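Local coordinates for lysin (Enterococcus phage IMEEF1, PDB 6IST), which is a calcium-binding antimicrobial phage protein with a CHAP domain, and probably breaks down the peptidoglycan of the enterococcal host, at residues 199-202 and 203-206. Residues are numbered along the deposited sequence; the frame is centred on the assembly and turned at random.
Sequences VNEA and NDLI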
ATOM      1  N   VAL C 199       4.072   3.229 -14.864  1.00 22.36           N
ATOM      2  CA  VAL C 199       3.470   3.884 -13.698  1.00 22.12           C
ATOM      3  C   VAL C 199       1.968   3.971 -13.862  1.00 21.70           C
ATOM      4  O   VAL C 199       1.208   3.603 -12.970  1.00 22.29           O
ATOM      5  CB  VAL C 199       4.128   5.238 -13.413  1.00 22.59           C
ATOM      6  CG1 VAL C 199       3.357   5.980 -12.343  1.00 25.12           C
ATOM      7  CG2 VAL C 199       5.583   4.995 -12.936  1.00 23.43           C
ATOM      8  N   ASN C 200       1.556   4.546 -14.979  1.00 24.27           N
ATOM      9  CA  ASN C 200       0.144   4.687 -15.265  1.00 26.59           C
ATOM     10  C   ASN C 200      -0.637   3.362 -15.277  1.00 25.39           C
ATOM     11  O   ASN C 200      -1.767   3.250 -14.720  1.00 22.75           O
ATOM     12  CB  ASN C 200      -0.028   5.444 -16.605  1.00 27.47           C
ATOM     13  CG  ASN C 200       0.410   6.924 -16.505  1.00 33.36           C
ATOM     14  OD1 ASN C 200       0.599   7.489 -15.419  1.00 29.05           O
ATOM     15  ND2 ASN C 200       0.565   7.540 -17.647  1.00 34.04           N
ATOM     16  N   GLU C 201      -0.060   2.361 -15.890  1.00 20.63           N
ATOM     17  CA  GLU C 201      -0.706   1.059 -15.846  1.00 25.61           C
ATOM     18  C   GLU C 201      -0.794   0.440 -14.402  1.00 19.81           C
ATOM     19  O   GLU C 201      -1.800  -0.209 -14.029  1.00 21.03           O
ATOM     20  CB  GLU C 201      -0.041   0.100 -16.847  1.00 25.15           C
ATOM     21  CG  GLU C 201      -0.149   0.574 -18.293  1.00 29.76           C
ATOM     22  CD  GLU C 201      -1.524   0.343 -18.934  1.00 32.06           C
ATOM     23  OE1 GLU C 201      -2.409  -0.306 -18.307  1.00 37.47           O
ATOM     24  OE2 GLU C 201      -1.712   0.849 -20.057  1.00 37.26           O
ATOM     25  N   ALA C 202       0.258   0.574 -13.596  1.00 20.93           N
ATOM     26  CA  ALA C 202       0.205   0.113 -12.221  1.00 23.26           C
ATOM     27  C   ALA C 202      -0.838   0.886 -11.458  1.00 22.91           C
ATOM     28  O   ALA C 202      -1.615   0.257 -10.725  1.00 22.59           O
ATOM     29  CB  ALA C 202       1.554   0.213 -11.532  1.00 22.09           C
ATOM     30  N   ASN C 203      -0.954   2.212 -11.669  1.00 21.93           N
ATOM     31  CA  ASN C 203      -2.046   2.937 -11.007  1.00 22.16           C
ATOM     32  C   ASN C 203      -3.443   2.494 -11.455  1.00 22.36           C
ATOM     33  O   ASN C 203      -4.427   2.532 -10.658  1.00 22.18           O
ATOM     34  CB  ASN C 203      -1.888   4.458 -11.080  1.00 26.25           C
ATOM     35  CG  ASN C 203      -0.940   4.951  -9.990  1.00 26.98           C
ATOM     36  OD1 ASN C 203      -1.129   4.630  -8.797  1.00 29.98           O
ATOM     37  ND2 ASN C 203       0.059   5.670 -10.368  1.00 26.89           N
ATOM     38  N   ASP C 204      -3.545   2.083 -12.691  1.00 24.46           N
ATOM     39  CA  ASP C 204      -4.825   1.555 -13.181  1.00 25.45           C
ATOM     40  C   ASP C 204      -5.161   0.247 -12.506  1.00 26.32           C
ATOM     41  O   ASP C 204      -6.320   0.030 -12.153  1.00 25.11           O
ATOM     42  CB  ASP C 204      -4.813   1.388 -14.681  1.00 32.55           C
ATOM     43  CG  ASP C 204      -4.857   2.732 -15.419  1.00 38.29           C
ATOM     44  OD1 ASP C 204      -5.186   3.779 -14.782  1.00 44.68           O
ATOM     45  OD2 ASP C 204      -4.557   2.730 -16.637  1.00 45.49           O
ATOM     46  N   LEU C 205      -4.169  -0.628 -12.321  1.00 21.99           N
ATOM     47  CA  LEU C 205      -4.373  -1.850 -11.557  1.00 22.82           C
ATOM     48  C   LEU C 205      -4.856  -1.549 -10.132  1.00 20.94           C
ATOM     49  O   LEU C 205      -5.875  -2.108  -9.658  1.00 22.50           O
ATOM     50  CB  LEU C 205      -3.106  -2.685 -11.522  1.00 21.39           C
ATOM     51  CG  LEU C 205      -2.614  -3.313 -12.830  1.00 22.25           C
ATOM     52  CD1 LEU C 205      -1.299  -4.003 -12.588  1.00 23.33           C
ATOM     53  CD2 LEU C 205      -3.605  -4.309 -13.289  1.00 25.68           C
ATOM     54  N   ILE C 206      -4.143  -0.628  -9.463  1.00 20.79           N
ATOM     55  CA  ILE C 206      -4.537  -0.185  -8.150  1.00 21.60           C
ATOM     56  C   ILE C 206      -5.973   0.229  -8.074  1.00 24.21           C
ATOM     57  O   ILE C 206      -6.693  -0.173  -7.109  1.00 25.47           O
ATOM     58  CB  ILE C 206      -3.589   0.897  -7.638  1.00 23.14           C
ATOM     59  CG1 ILE C 206      -2.267   0.204  -7.325  1.00 24.25           C
ATOM     60  CG2 ILE C 206      -4.136   1.571  -6.367  1.00 27.66           C
ATOM     61  CD1 ILE C 206      -1.101   1.178  -7.049  1.00 21.53           C
TER
HETATM   62  O   HOH W   1      -0.108   7.223 -12.867  1.00 32.91           O
HETATM   63  O   HOH W   2      -5.033   0.556 -18.177  1.00 41.85           O
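Asn203 lays its side chain alongside that of Val199, one helical turn earlier, and both point the same way. Its amide nitrogen ND2 sits 3.9 Å from Val199 CG1. The isopropyl group brings CG1 there because this branch stands anti to the backbone N (chi1 172°). ND2 also donates to a water, and that water donates in turn to Asn200 OD1 at 2.7 Å. The water thus joins two asparagines three residues apart and helps fix which way the Asn203 amide is turned.

A second water lies between two acids. It is 2.8 Å from Glu201 OE1 and 2.7 Å from Asp204 OD2. It cannot give a proton to every acceptor within its reach at once, so its bonds to the two acids are probably shared with others. The two carboxylates cross with their planes 85° apart, OE1 of Glu201 and OD2 of Asp204 being 4.1 Å from each other. Like charges so close probably raise the proton affinity of one or both acids. Glu201 reaches this place through a bend at chi2 (-77°). Its OE1 also has a weak hydrogen bond to a polar side chain of another protein chain.

Backbone bonds hold the turn beneath these side chains. Asn203 N donates to Val199 O, Asp204 N to Asn200 O, Leu205 N to Glu201 O and Ile206 N to Ala202 O.

The buried residues Ala202, Leu205 and Ile206 all pack on Phe184 of strand 180-186, and Ile170 of strand 169-174 meets Ala202, Asn203 and Ile206. Ala202 and Leu205 also touch apolar and aromatic side chains, respectively, of another protein chain. The arrangement is that of an amphipathic alpha-helix with i to i+4 bonding: helix 196-208 rests apolar side chains on the mixed sheet that holds strands 169-174 and 180-186, away from the calcium site.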